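Local atomic coordinates of putative uncharacterized protein (Coprinopsis cinerea, PDB entry 3W9A), a protein that is the catalytic domain of a family 131 glycoside hydrolase with a beta-jelly-roll fold, probably hydrolysing beta-glucans. Residues A[3-8]-A[27-32]; A[81-86]-A[197-202]; A[93-98]-A[221-226]; A[124-129]-A[157-162]. All coordinates share one frame; numbering follows the deposited sequence.

Contact 1 of 4, residues A[3-8]-A[27-32]; sequences IVWDGS and VGTYQW
Trp-5 meets the segment 27-32 at two points of its indole. NE1 of Trp-5 donates to the carbonyl oxygen of Thr-29 at 3.0 Å; the oxygen lies close to the indole plane and receives the N-H on a lone pair, although the bond is bent to 143°. With CG anti to the backbone N (chi1 166°), the ring reaches across until its six-membered half turns an edge to the face of Tyr-30, an offset edge-to-face pair with planes at 82° and CH2 of Trp-5 3.6 Å from CE1 of Tyr-30. Behind the indole, Val-4 and Trp-5 both face Ile-222 in a classic beta bulge. At Asp-6 the backbone takes over: its carbonyl oxygen touches CG2 of Thr-29, while OD1 accepts from the N of Ser-8 and closes an Asx turn. Next comes Gly-7, where OH of Tyr-30 donates to O of Gly-7 at 2.7 Å, in the carbonyl plane and on a lone pair. A water gives hydrogen bonds to the O of Asp-6 and the O of Ser-8 and accepts one from OG1 of Thr-29, linking three polar groups. The whole is an inter-sheet contact at the rim of a jelly-roll sandwich, with one strand from each sheet.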
loop_
_atom_site.group_PDB
_atom_site.type_symbol
_atom_site.label_atom_id
_atom_site.label_comp_id
_atom_site.label_asym_id
_atom_site.label_seq_id
_atom_site.Cartn_x
_atom_site.Cartn_y
_atom_site.Cartn_z
ATOM N N ILE A 3 17.763 -3.427 0.760
ATOM C CA ILE A 3 16.608 -2.590 0.801
ATOM C C ILE A 3 16.989 -1.312 0.095
ATOM O O ILE A 3 17.975 -0.669 0.438
ATOM C CB ILE A 3 16.117 -2.378 2.248
ATOM C CG1 ILE A 3 15.673 -3.741 2.816
ATOM C CG2 ILE A 3 14.962 -1.383 2.285
ATOM C CD1 ILE A 3 15.289 -3.728 4.275
ATOM N N VAL A 4 16.207 -0.976 -0.920
ATOM C CA VAL A 4 16.454 0.208 -1.715
ATOM C C VAL A 4 15.786 1.410 -1.053
ATOM O O VAL A 4 16.373 2.482 -1.005
ATOM C CB VAL A 4 15.962 0.027 -3.163
ATOM C CG1 VAL A 4 16.387 1.213 -4.000
ATOM C CG2 VAL A 4 16.514 -1.276 -3.762
ATOM N N TRP A 5 14.570 1.206 -0.527
ATOM C CA TRP A 5 13.843 2.244 0.207
ATOM C C TRP A 5 13.063 1.563 1.327
ATOM O O TRP A 5 12.409 0.497 1.132
ATOM C CB TRP A 5 12.917 3.054 -0.723
ATOM C CG TRP A 5 11.899 3.909 -0.032
ATOM C CD1 TRP A 5 12.079 5.185 0.436
ATOM C CD2 TRP A 5 10.546 3.553 0.284
ATOM N NE1 TRP A 5 10.916 5.648 1.008
ATOM C CE2 TRP A 5 9.963 4.660 0.943
ATOM C CE3 TRP A 5 9.773 2.406 0.074
ATOM C CZ2 TRP A 5 8.637 4.663 1.384
ATOM C CZ3 TRP A 5 8.448 2.397 0.511
ATOM C CH2 TRP A 5 7.889 3.528 1.160
ATOM N N ASP A 6 13.175 2.162 2.503
ATOM C CA ASP A 6 12.572 1.624 3.715
ATOM C C ASP A 6 11.411 2.518 4.167
ATOM O O ASP A 6 11.612 3.666 4.595
ATOM C CB ASP A 6 13.634 1.468 4.798
ATOM C CG ASP A 6 13.175 0.596 5.953
ATOM O OD1 ASP A 6 11.961 0.436 6.155
ATOM O OD2 ASP A 6 14.046 0.107 6.688
ATOM N N GLY A 7 10.201 1.983 4.022
ATOM C CA GLY A 7 8.968 2.649 4.452
ATOM C C GLY A 7 8.538 2.323 5.870
ATOM O O GLY A 7 7.362 2.510 6.229
ATOM N N SER A 8 9.473 1.834 6.686
ATOM C CA SER A 8 9.214 1.593 8.102
ATOM C C SER A 8 8.542 2.818 8.692
ATOM O O SER A 8 8.894 3.936 8.337
ATOM C CB SER A 8 10.527 1.355 8.850
ATOM O OG SER A 8 10.319 1.496 10.245
ATOM N N VAL A 27 12.083 15.913 3.638
ATOM C CA VAL A 27 12.666 15.087 4.692
ATOM C C VAL A 27 11.889 13.792 4.888
ATOM O O VAL A 27 10.745 13.655 4.446
ATOM C CB VAL A 27 12.814 15.863 6.024
ATOM C CG1 VAL A 27 13.748 17.051 5.820
ATOM C CG2 VAL A 27 11.461 16.339 6.590
ATOM N N GLY A 28 12.548 12.845 5.541
ATOM C CA GLY A 28 11.944 11.570 5.884
ATOM C C GLY A 28 11.812 10.668 4.675
ATOM O O GLY A 28 12.479 10.858 3.655
ATOM N N THR A 29 10.940 9.678 4.791
ATOM C CA THR A 29 10.802 8.673 3.747
ATOM C C THR A 29 9.498 8.728 2.948
ATOM O O THR A 29 9.314 7.945 2.042
ATOM C CB THR A 29 10.925 7.281 4.380
ATOM O OG1 THR A 29 10.180 7.260 5.606
ATOM C CG2 THR A 29 12.420 6.949 4.658
ATOM N N TYR A 30 8.603 9.635 3.291
ATOM C CA TYR A 30 7.277 9.708 2.663
ATOM C C TYR A 30 6.879 11.131 2.296
ATOM O O TYR A 30 6.957 12.034 3.129
ATOM C CB TYR A 30 6.225 9.179 3.628
ATOM C CG TYR A 30 6.174 7.682 3.778
ATOM C CD1 TYR A 30 5.527 6.892 2.831
ATOM C CD2 TYR A 30 6.716 7.052 4.886
ATOM C CE1 TYR A 30 5.446 5.508 2.983
ATOM C CE2 TYR A 30 6.630 5.669 5.038
ATOM C CZ TYR A 30 5.987 4.914 4.084
ATOM O OH TYR A 30 5.892 3.554 4.211
ATOM N N GLN A 31 6.414 11.303 1.060
ATOM C CA GLN A 31 5.828 12.564 0.609
ATOM C C GLN A 31 4.362 12.578 1.015
ATOM O O GLN A 31 3.654 11.591 0.855
ATOM C CB GLN A 31 5.924 12.718 -0.881
ATOM C CG GLN A 31 7.296 12.456 -1.454
ATOM C CD GLN A 31 7.382 12.745 -2.929
ATOM O OE1 GLN A 31 6.418 12.592 -3.673
ATOM N NE2 GLN A 31 8.554 13.127 -3.365
ATOM N N TRP A 32 3.913 13.709 1.529
ATOM C CA TRP A 32 2.565 13.784 2.063
ATOM C C TRP A 32 1.939 15.073 1.517
ATOM O O TRP A 32 2.172 16.166 2.043
ATOM C CB TRP A 32 2.634 13.754 3.572
ATOM C CG TRP A 32 1.341 13.973 4.312
ATOM C CD1 TRP A 32 1.150 14.788 5.374
ATOM C CD2 TRP A 32 0.084 13.364 4.031
ATOM N NE1 TRP A 32 -0.155 14.729 5.787
ATOM C CE2 TRP A 32 -0.830 13.847 4.982
ATOM C CE3 TRP A 32 -0.352 12.419 3.086
ATOM C CZ2 TRP A 32 -2.159 13.450 5.008
ATOM C CZ3 TRP A 32 -1.687 12.005 3.126
ATOM C CH2 TRP A 32 -2.567 12.513 4.076
HETATM O O HOH W 1 10.796 4.869 6.653
#

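Contact 2 of 4, residues A[81-86]-A[197-202]; sequences LIPQTN and RDFHVG
Ile-82, which gives up the most surface here, spreads its two branches over different parts of the segment 197-202. CG2 of Ile-82 rests on the backbone of Arg-197, 3.4 Å from its C atom, while CD1 sits almost squarely over the face of the His-200 imidazole, 3.5 Å from the ring centroid and 7° off the normal. This CH-pi contact follows from CG1 lying beside the backbone N (chi1 -50°) and the chain bending back at chi2 -73°. Val-201 and Leu-81 form an antiparallel hydrogen-bonded pair. N of Leu-81 donates to O of Val-201 at 2.9 Å and nearly straight, though from above the carbonyl plane; the return bond, from N of Val-201 to O of Leu-81, is 2.7 Å long. Past this pair the strands diverge, and CA of Ile-82 makes a C-H...O contact with O of Phe-199. Glu-80 holds ND1 of the imidazole, and a glycerol, probably from the crystallisation liquor, hydrogen-bonds to its NE2. Strand 77-83 has strand 30-34 as another neighbour, through Gln-31, whereas 199-201 pairs with 114-119, where Phe-118 stacks on His-200.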
loop_
_atom_site.group_PDB
_atom_site.type_symbol
_atom_site.label_atom_id
_atom_site.label_comp_id
_atom_site.label_asym_id
_atom_site.label_seq_id
_atom_site.Cartn_x
_atom_site.Cartn_y
_atom_site.Cartn_z
ATOM N N LEU A 81 0.254 8.426 0.540
ATOM C CA LEU A 81 1.650 8.859 0.655
ATOM C C LEU A 81 2.420 8.342 -0.535
ATOM O O LEU A 81 1.972 7.409 -1.204
ATOM C CB LEU A 81 2.257 8.289 1.937
ATOM C CG LEU A 81 1.630 8.772 3.245
ATOM C CD1 LEU A 81 1.703 7.680 4.306
ATOM C CD2 LEU A 81 2.291 10.055 3.737
ATOM N N ILE A 82 3.577 8.937 -0.790
ATOM C CA ILE A 82 4.459 8.519 -1.871
ATOM C C ILE A 82 5.864 8.353 -1.304
ATOM O O ILE A 82 6.271 9.116 -0.435
ATOM C CB ILE A 82 4.552 9.564 -2.995
ATOM C CG1 ILE A 82 3.162 10.029 -3.465
ATOM C CG2 ILE A 82 5.405 9.060 -4.155
ATOM C CD1 ILE A 82 2.400 9.023 -4.291
ATOM N N PRO A 83 6.591 7.327 -1.751
ATOM C CA PRO A 83 7.955 7.210 -1.260
ATOM C C PRO A 83 8.776 8.442 -1.578
ATOM O O PRO A 83 8.684 8.970 -2.683
ATOM C CB PRO A 83 8.500 6.008 -2.027
ATOM C CG PRO A 83 7.296 5.166 -2.272
ATOM C CD PRO A 83 6.202 6.164 -2.560
ATOM N N GLN A 84 9.547 8.892 -0.598
ATOM C CA GLN A 84 10.555 9.923 -0.798
ATOM C C GLN A 84 11.911 9.239 -0.825
ATOM O O GLN A 84 12.315 8.641 0.174
ATOM C CB GLN A 84 10.521 10.935 0.347
ATOM C CG GLN A 84 11.611 12.015 0.277
ATOM C CD GLN A 84 11.389 12.976 -0.875
ATOM O OE1 GLN A 84 10.379 13.669 -0.939
ATOM N NE2 GLN A 84 12.368 13.069 -1.753
ATOM N N THR A 85 12.602 9.323 -1.965
ATOM C CA THR A 85 13.937 8.737 -2.133
ATOM C C THR A 85 14.644 9.379 -3.300
ATOM O O THR A 85 13.994 9.889 -4.203
ATOM C CB THR A 85 13.862 7.212 -2.395
ATOM O OG1 THR A 85 15.170 6.684 -2.589
ATOM C CG2 THR A 85 13.009 6.883 -3.617
ATOM N N ASN A 86 15.978 9.345 -3.283
ATOM C CA ASN A 86 16.784 9.714 -4.448
ATOM C C ASN A 86 17.171 8.512 -5.281
ATOM O O ASN A 86 17.762 8.670 -6.338
ATOM C CB ASN A 86 18.074 10.407 -4.026
ATOM C CG ASN A 86 17.831 11.774 -3.424
ATOM O OD1 ASN A 86 16.760 12.390 -3.583
ATOM N ND2 ASN A 86 18.837 12.261 -2.724
ATOM N N ARG A 197 8.635 8.553 -7.936
ATOM C CA ARG A 197 7.829 9.332 -7.005
ATOM C C ARG A 197 6.363 9.257 -7.402
ATOM O O ARG A 197 5.635 10.259 -7.372
ATOM C CB ARG A 197 8.324 10.782 -6.941
ATOM C CG ARG A 197 8.275 11.497 -8.277
ATOM C CD ARG A 197 8.925 12.858 -8.218
ATOM N NE ARG A 197 10.379 12.750 -8.320
ATOM C CZ ARG A 197 11.189 13.758 -8.635
ATOM N NH1 ARG A 197 10.697 14.969 -8.893
ATOM N NH2 ARG A 197 12.502 13.552 -8.712
ATOM N N ASP A 198 5.933 8.053 -7.777
ATOM C CA ASP A 198 4.570 7.844 -8.261
ATOM C C ASP A 198 3.927 6.525 -7.786
ATOM O O ASP A 198 2.959 6.071 -8.375
ATOM C CB ASP A 198 4.555 7.928 -9.791
ATOM C CG ASP A 198 5.359 6.819 -10.445
ATOM O OD1 ASP A 198 5.865 5.940 -9.709
ATOM O OD2 ASP A 198 5.487 6.843 -11.692
ATOM N N PHE A 199 4.448 5.944 -6.707
ATOM C CA PHE A 199 3.799 4.826 -6.072
ATOM C C PHE A 199 2.976 5.300 -4.867
ATOM O O PHE A 199 3.502 5.942 -3.944
ATOM C CB PHE A 199 4.824 3.780 -5.663
ATOM C CG PHE A 199 4.205 2.542 -5.077
ATOM C CD1 PHE A 199 3.425 1.702 -5.872
ATOM C CD2 PHE A 199 4.382 2.217 -3.746
ATOM C CE1 PHE A 199 2.842 0.578 -5.339
ATOM C CE2 PHE A 199 3.792 1.080 -3.208
ATOM C CZ PHE A 199 3.022 0.260 -4.013
ATOM N N HIS A 200 1.688 4.980 -4.880
ATOM C CA HIS A 200 0.730 5.562 -3.949
ATOM C C HIS A 200 0.461 4.614 -2.811
ATOM O O HIS A 200 -0.273 3.637 -2.963
ATOM C CB HIS A 200 -0.561 5.941 -4.680
ATOM C CG HIS A 200 -0.359 7.031 -5.687
ATOM N ND1 HIS A 200 -1.057 8.224 -5.662
ATOM C CD2 HIS A 200 0.524 7.135 -6.710
ATOM C CE1 HIS A 200 -0.650 8.983 -6.659
ATOM N NE2 HIS A 200 0.310 8.347 -7.306
ATOM N N VAL A 201 1.091 4.897 -1.675
ATOM C CA VAL A 201 0.882 4.104 -0.486
ATOM C C VAL A 201 -0.370 4.651 0.198
ATOM O O VAL A 201 -0.304 5.599 0.970
ATOM C CB VAL A 201 2.087 4.173 0.463
ATOM C CG1 VAL A 201 1.813 3.393 1.732
ATOM C CG2 VAL A 201 3.342 3.643 -0.228
ATOM N N GLY A 202 -1.507 4.049 -0.101
ATOM C CA GLY A 202 -2.784 4.545 0.390
ATOM C C GLY A 202 -3.969 4.133 -0.457
ATOM O O GLY A 202 -3.930 3.103 -1.139
#

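Contact 3 of 4, residues A[93-98]-A[221-226]; sequences NLFYHF and YIEEGP
Strands 93-98 and 221-224, neighbours in one antiparallel sheet of the jelly roll, approach to 4.7 Å between axes, with Phe-95 facing Glu-223 and His-97 facing Tyr-221 as hydrogen-bonded pairs. On the face carrying His-97, its imidazole lies nearly flat on the ring of Tyr-221, an offset stack with planes at 7° and centroids 4.2 Å apart. The phenol lies there because CG of Tyr-221 sits between the backbone N and the carbonyl carbon (chi1 70°). Glu-223, extended beyond CG, brings its carboxylate to the edge of the same imidazole: NE2 of His-97 donates to OE2 of Glu-223 in a bent bond whose modelled length, 2.5 Å, is doubtfully short, with the two planes 67° apart. The other face carries Tyr-96 and Ile-222; CD1 of Ile-222 stands over the Tyr-96 ring, 3.6 Å from its centroid. OE1 of Glu-223 is taken by Thr-228 and the N of Gly-1. A buried imidazole thus has one face covered by an aromatic ring and an N-H directed at a carboxylate, an arrangement that probably helps to fix its rotation.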
loop_
_atom_site.group_PDB
_atom_site.type_symbol
_atom_site.label_atom_id
_atom_site.label_comp_id
_atom_site.label_asym_id
_atom_site.label_seq_id
_atom_site.Cartn_x
_atom_site.Cartn_y
_atom_site.Cartn_z
ATOM N N ASN A 93 15.060 -5.698 -11.206
ATOM C CA ASN A 93 13.965 -6.446 -10.613
ATOM C C ASN A 93 13.838 -6.052 -9.145
ATOM O O ASN A 93 14.741 -6.277 -8.352
ATOM C CB ASN A 93 14.223 -7.953 -10.791
ATOM C CG ASN A 93 13.151 -8.828 -10.169
ATOM O OD1 ASN A 93 11.987 -8.441 -10.041
ATOM N ND2 ASN A 93 13.537 -10.037 -9.815
ATOM N N LEU A 94 12.724 -5.420 -8.793
ATOM C CA LEU A 94 12.512 -4.926 -7.429
ATOM C C LEU A 94 11.220 -5.466 -6.878
ATOM O O LEU A 94 10.300 -5.788 -7.614
ATOM C CB LEU A 94 12.460 -3.380 -7.377
ATOM C CG LEU A 94 13.687 -2.632 -7.902
ATOM C CD1 LEU A 94 13.487 -1.130 -7.902
ATOM C CD2 LEU A 94 14.928 -3.011 -7.093
ATOM N N PHE A 95 11.158 -5.518 -5.562
ATOM C CA PHE A 95 10.041 -6.123 -4.864
ATOM C C PHE A 95 9.448 -5.088 -3.949
ATOM O O PHE A 95 10.120 -4.573 -3.049
ATOM C CB PHE A 95 10.513 -7.360 -4.099
ATOM C CG PHE A 95 11.077 -8.424 -4.998
ATOM C CD1 PHE A 95 12.403 -8.382 -5.412
ATOM C CD2 PHE A 95 10.263 -9.449 -5.476
ATOM C CE1 PHE A 95 12.905 -9.361 -6.258
ATOM C CE2 PHE A 95 10.766 -10.424 -6.323
ATOM C CZ PHE A 95 12.086 -10.383 -6.708
ATOM N N TYR A 96 8.191 -4.765 -4.210
ATOM C CA TYR A 96 7.520 -3.719 -3.462
ATOM C C TYR A 96 6.667 -4.409 -2.412
ATOM O O TYR A 96 5.624 -4.997 -2.750
ATOM C CB TYR A 96 6.637 -2.882 -4.382
ATOM C CG TYR A 96 7.306 -1.804 -5.203
ATOM C CD1 TYR A 96 8.394 -2.076 -6.013
ATOM C CD2 TYR A 96 6.813 -0.487 -5.177
ATOM C CE1 TYR A 96 8.982 -1.078 -6.780
ATOM C CE2 TYR A 96 7.386 0.507 -5.936
ATOM C CZ TYR A 96 8.467 0.212 -6.745
ATOM O OH TYR A 96 9.021 1.230 -7.496
ATOM N N HIS A 97 7.107 -4.347 -1.162
ATOM C CA HIS A 97 6.426 -5.066 -0.077
ATOM C C HIS A 97 5.451 -4.184 0.678
ATOM O O HIS A 97 5.708 -2.987 0.914
ATOM C CB HIS A 97 7.417 -5.566 0.957
ATOM C CG HIS A 97 8.281 -6.691 0.501
ATOM N ND1 HIS A 97 8.103 -7.981 0.942
ATOM C CD2 HIS A 97 9.357 -6.718 -0.321
ATOM C CE1 HIS A 97 9.027 -8.758 0.405
ATOM N NE2 HIS A 97 9.792 -8.020 -0.375
ATOM N N PHE A 98 4.352 -4.788 1.095
ATOM C CA PHE A 98 3.451 -4.177 2.059
ATOM C C PHE A 98 2.500 -5.233 2.582
ATOM O O PHE A 98 2.334 -6.307 1.969
ATOM C CB PHE A 98 2.634 -3.033 1.444
ATOM C CG PHE A 98 1.797 -3.448 0.270
ATOM C CD1 PHE A 98 0.442 -3.737 0.430
ATOM C CD2 PHE A 98 2.362 -3.555 -0.995
ATOM C CE1 PHE A 98 -0.321 -4.144 -0.644
ATOM C CE2 PHE A 98 1.596 -3.965 -2.076
ATOM C CZ PHE A 98 0.254 -4.249 -1.898
ATOM N N TYR A 221 8.177 -1.624 2.229
ATOM C CA TYR A 221 9.556 -1.392 1.749
ATOM C C TYR A 221 9.750 -1.916 0.334
ATOM O O TYR A 221 8.884 -2.615 -0.212
ATOM C CB TYR A 221 10.602 -2.005 2.696
ATOM C CG TYR A 221 10.682 -3.537 2.745
ATOM C CD1 TYR A 221 9.790 -4.275 3.512
ATOM C CD2 TYR A 221 11.671 -4.232 2.032
ATOM C CE1 TYR A 221 9.857 -5.669 3.566
ATOM C CE2 TYR A 221 11.750 -5.625 2.088
ATOM C CZ TYR A 221 10.845 -6.331 2.856
ATOM O OH TYR A 221 10.923 -7.699 2.906
ATOM N N ILE A 222 10.900 -1.588 -0.241
ATOM C CA ILE A 222 11.250 -1.974 -1.595
ATOM C C ILE A 222 12.668 -2.518 -1.549
ATOM O O ILE A 222 13.577 -1.856 -1.053
ATOM C CB ILE A 222 11.181 -0.772 -2.563
ATOM C CG1 ILE A 222 9.727 -0.279 -2.692
ATOM C CG2 ILE A 222 11.777 -1.140 -3.927
ATOM C CD1 ILE A 222 9.571 1.086 -3.349
ATOM N N GLU A 223 12.841 -3.746 -2.009
ATOM C CA GLU A 223 14.137 -4.399 -1.944
ATOM C C GLU A 223 14.542 -4.920 -3.317
ATOM O O GLU A 223 13.720 -5.116 -4.201
ATOM C CB GLU A 223 14.078 -5.560 -0.955
ATOM C CG GLU A 223 13.165 -6.696 -1.434
ATOM C CD GLU A 223 13.177 -7.908 -0.552
ATOM O OE1 GLU A 223 14.155 -8.117 0.201
ATOM O OE2 GLU A 223 12.192 -8.667 -0.623
ATOM N N GLU A 224 15.828 -5.161 -3.485
ATOM C CA GLU A 224 16.291 -5.935 -4.621
ATOM C C GLU A 224 16.042 -7.408 -4.336
ATOM O O GLU A 224 15.660 -7.797 -3.234
ATOM C CB GLU A 224 17.782 -5.719 -4.852
ATOM C CG GLU A 224 18.147 -4.300 -5.198
ATOM C CD GLU A 224 19.657 -4.090 -5.280
ATOM O OE1 GLU A 224 20.060 -2.963 -5.650
ATOM O OE2 GLU A 224 20.425 -5.033 -4.990
ATOM N N GLY A 225 16.247 -8.235 -5.354
ATOM C CA GLY A 225 16.210 -9.679 -5.174
ATOM C C GLY A 225 17.470 -10.184 -4.480
ATOM O O GLY A 225 18.450 -9.445 -4.353
ATOM N N PRO A 226 17.452 -11.448 -4.015
ATOM C CA PRO A 226 16.265 -12.277 -4.087
ATOM C C PRO A 226 15.240 -11.877 -3.011
ATOM O O PRO A 226 15.596 -11.334 -1.965
ATOM C CB PRO A 226 16.814 -13.683 -3.853
ATOM C CG PRO A 226 18.017 -13.476 -2.988
ATOM C CD PRO A 226 18.553 -12.102 -3.290
HETATM O O HOH W 2 17.178 -7.383 -7.841
#

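Contact 4 of 4, residues A[124-129]-A[157-162]; sequences TELKYG and FNFAYD
Phe-159 meets Leu-126 from the opposite direction, as expected when two sheets face each other across a hydrophobic interior. CE2 of Phe-159 touches CD1 of Leu-126 at 3.8 Å, and the other methyl, CD2, stands over a face of the ring, offset toward its rim. CG of the leucine lies anti to its carbonyl carbon (chi1 -66°), and from there the fork opens with both methyls against the phenylalanine. Two residues on, Tyr-161 has the most surface buried by the contact. The Tyr-161 ring takes CG2 of Thr-124 over one face, 4.1 Å from the centroid and displaced toward CD2 and CE2, a CH-pi contact. OH of Tyr-161 reaches further along the segment 124-129, lying 3.6 Å from CG of Leu-126 and just as near CA of Glu-125. No hydrogen bond joins the segments; instead Tyr-161 OH bonds to the carbonyl oxygen of Met-117, and OG1 of Thr-124 to that of Tyr-140, which satisfies both buried hydroxyls. The strand axes come no closer than 9.4 Å, a spacing that these side chains help to span. Within its own sheet, strand 157-164 runs between 93-101 and 169-176, and on the facing sheet 124-128 lies between 114-119 and 136-141; Phe-98 also packs on Leu-126.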
loop_
_atom_site.group_PDB
_atom_site.type_symbol
_atom_site.label_atom_id
_atom_site.label_comp_id
_atom_site.label_asym_id
_atom_site.label_seq_id
_atom_site.Cartn_x
_atom_site.Cartn_y
_atom_site.Cartn_z
ATOM N N THR A 124 0.110 -1.702 -12.057
ATOM C CA THR A 124 -0.284 -2.704 -11.060
ATOM C C THR A 124 -0.882 -1.994 -9.864
ATOM O O THR A 124 -0.519 -0.852 -9.564
ATOM C CB THR A 124 0.884 -3.628 -10.644
ATOM O OG1 THR A 124 0.386 -4.801 -9.972
ATOM C CG2 THR A 124 1.897 -2.889 -9.760
ATOM N N GLU A 125 -1.801 -2.685 -9.191
ATOM C CA GLU A 125 -2.526 -2.146 -8.060
ATOM C C GLU A 125 -3.450 -3.202 -7.493
ATOM O O GLU A 125 -3.660 -4.275 -8.086
ATOM C CB GLU A 125 -3.385 -0.940 -8.475
ATOM C CG GLU A 125 -4.516 -1.279 -9.457
ATOM C CD GLU A 125 -5.213 -0.047 -9.998
ATOM O OE1 GLU A 125 -5.154 1.034 -9.343
ATOM O OE2 GLU A 125 -5.803 -0.149 -11.092
ATOM N N LEU A 126 -4.030 -2.870 -6.353
ATOM C CA LEU A 126 -5.082 -3.668 -5.776
ATOM C C LEU A 126 -6.347 -2.875 -5.950
ATOM O O LEU A 126 -6.319 -1.635 -5.909
ATOM C CB LEU A 126 -4.829 -3.912 -4.285
ATOM C CG LEU A 126 -3.612 -4.771 -3.876
ATOM C CD1 LEU A 126 -3.422 -4.777 -2.367
ATOM C CD2 LEU A 126 -3.717 -6.193 -4.391
ATOM N N LYS A 127 -7.450 -3.567 -6.156
ATOM C CA LYS A 127 -8.770 -2.929 -6.059
ATOM C C LYS A 127 -9.709 -3.673 -5.127
ATOM O O LYS A 127 -9.445 -4.812 -4.748
ATOM C CB LYS A 127 -9.435 -2.814 -7.412
ATOM C CG LYS A 127 -8.591 -2.170 -8.502
ATOM C CD LYS A 127 -9.511 -1.449 -9.478
ATOM C CE LYS A 127 -8.982 -1.467 -10.891
ATOM N NZ LYS A 127 -9.929 -0.698 -11.753
ATOM N N TYR A 128 -10.793 -2.992 -4.768
ATOM C CA TYR A 128 -11.863 -3.544 -3.967
ATOM C C TYR A 128 -13.183 -2.908 -4.412
ATOM O O TYR A 128 -13.219 -1.731 -4.822
ATOM C CB TYR A 128 -11.594 -3.237 -2.496
ATOM C CG TYR A 128 -12.570 -3.830 -1.503
ATOM C CD1 TYR A 128 -12.602 -5.199 -1.258
ATOM C CD2 TYR A 128 -13.437 -3.019 -0.779
ATOM C CE1 TYR A 128 -13.490 -5.748 -0.354
ATOM C CE2 TYR A 128 -14.317 -3.553 0.152
ATOM C CZ TYR A 128 -14.338 -4.920 0.363
ATOM O OH TYR A 128 -15.192 -5.469 1.294
ATOM N N GLY A 129 -14.253 -3.693 -4.329
ATOM C CA GLY A 129 -15.623 -3.237 -4.578
ATOM C C GLY A 129 -16.035 -3.242 -6.034
ATOM O O GLY A 129 -16.939 -2.510 -6.412
ATOM N N PHE A 157 -3.105 -9.251 5.059
ATOM C CA PHE A 157 -2.751 -9.693 3.729
ATOM C C PHE A 157 -1.413 -9.108 3.340
ATOM O O PHE A 157 -1.247 -7.876 3.243
ATOM C CB PHE A 157 -3.851 -9.310 2.752
ATOM C CG PHE A 157 -5.133 -10.052 2.993
ATOM C CD1 PHE A 157 -5.316 -11.341 2.473
ATOM C CD2 PHE A 157 -6.144 -9.492 3.772
ATOM C CE1 PHE A 157 -6.490 -12.038 2.709
ATOM C CE2 PHE A 157 -7.326 -10.183 4.006
ATOM C CZ PHE A 157 -7.503 -11.455 3.473
ATOM N N ASN A 158 -0.456 -10.009 3.164
ATOM C CA ASN A 158 0.913 -9.659 2.823
ATOM C C ASN A 158 1.048 -9.729 1.341
ATOM O O ASN A 158 0.561 -10.676 0.723
ATOM C CB ASN A 158 1.918 -10.636 3.434
ATOM C CG ASN A 158 1.695 -10.857 4.909
ATOM O OD1 ASN A 158 1.568 -12.012 5.381
ATOM N ND2 ASN A 158 1.662 -9.767 5.662
ATOM N N PHE A 159 1.722 -8.745 0.764
ATOM C CA PHE A 159 2.004 -8.744 -0.661
ATOM C C PHE A 159 3.406 -8.294 -0.963
ATOM O O PHE A 159 4.016 -7.504 -0.211
ATOM C CB PHE A 159 1.075 -7.808 -1.408
ATOM C CG PHE A 159 -0.382 -8.182 -1.323
ATOM C CD1 PHE A 159 -0.905 -9.172 -2.145
ATOM C CD2 PHE A 159 -1.227 -7.535 -0.449
ATOM C CE1 PHE A 159 -2.253 -9.507 -2.100
ATOM C CE2 PHE A 159 -2.572 -7.858 -0.385
ATOM C CZ PHE A 159 -3.091 -8.840 -1.224
ATOM N N ALA A 160 3.904 -8.786 -2.087
ATOM C CA ALA A 160 4.967 -8.107 -2.795
ATOM C C ALA A 160 4.709 -8.119 -4.303
ATOM O O ALA A 160 4.362 -9.157 -4.906
ATOM C CB ALA A 160 6.326 -8.693 -2.444
ATOM N N TYR A 161 4.843 -6.935 -4.907
ATOM C CA TYR A 161 4.869 -6.802 -6.343
ATOM C C TYR A 161 6.296 -7.121 -6.812
ATOM O O TYR A 161 7.255 -6.475 -6.424
ATOM C CB TYR A 161 4.484 -5.387 -6.785
ATOM C CG TYR A 161 3.136 -4.851 -6.334
ATOM C CD1 TYR A 161 2.083 -5.697 -5.964
ATOM C CD2 TYR A 161 2.905 -3.484 -6.314
ATOM C CE1 TYR A 161 0.850 -5.190 -5.577
ATOM C CE2 TYR A 161 1.677 -2.966 -5.950
ATOM C CZ TYR A 161 0.647 -3.815 -5.574
ATOM O OH TYR A 161 -0.570 -3.274 -5.197
ATOM N N ASP A 162 6.415 -8.147 -7.638
ATOM C CA ASP A 162 7.681 -8.604 -8.192
ATOM C C ASP A 162 7.767 -7.937 -9.544
ATOM O O ASP A 162 7.173 -8.429 -10.507
ATOM C CB ASP A 162 7.589 -10.131 -8.331
ATOM C CG ASP A 162 8.817 -10.766 -8.953
ATOM O OD1 ASP A 162 9.540 -10.110 -9.730
ATOM O OD2 ASP A 162 9.045 -11.960 -8.638
#

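How the contacts relate
From the N terminus, contact 1 closes first, a short loop that brings strand 3-6 of one sheet to strand 30-34 of the other. Contact 2 opens next at 81-86, and contact 3 at 93-98 before contact 2 has closed, so these two cross. Contact 4 opens and closes within both of their long loops, which end at 197-202 and then 221-226. Contact 3 lies in one sheet and contact 2 in the other, while contacts 1 and 4 bridge the two sheets. Backbone bonds join contact 1 to contacts 2 and 3, and contact 3 to contact 4. In the interior, Phe-199 of contact 2 touches both Tyr-96 of contact 3 and Tyr-161 of contact 4.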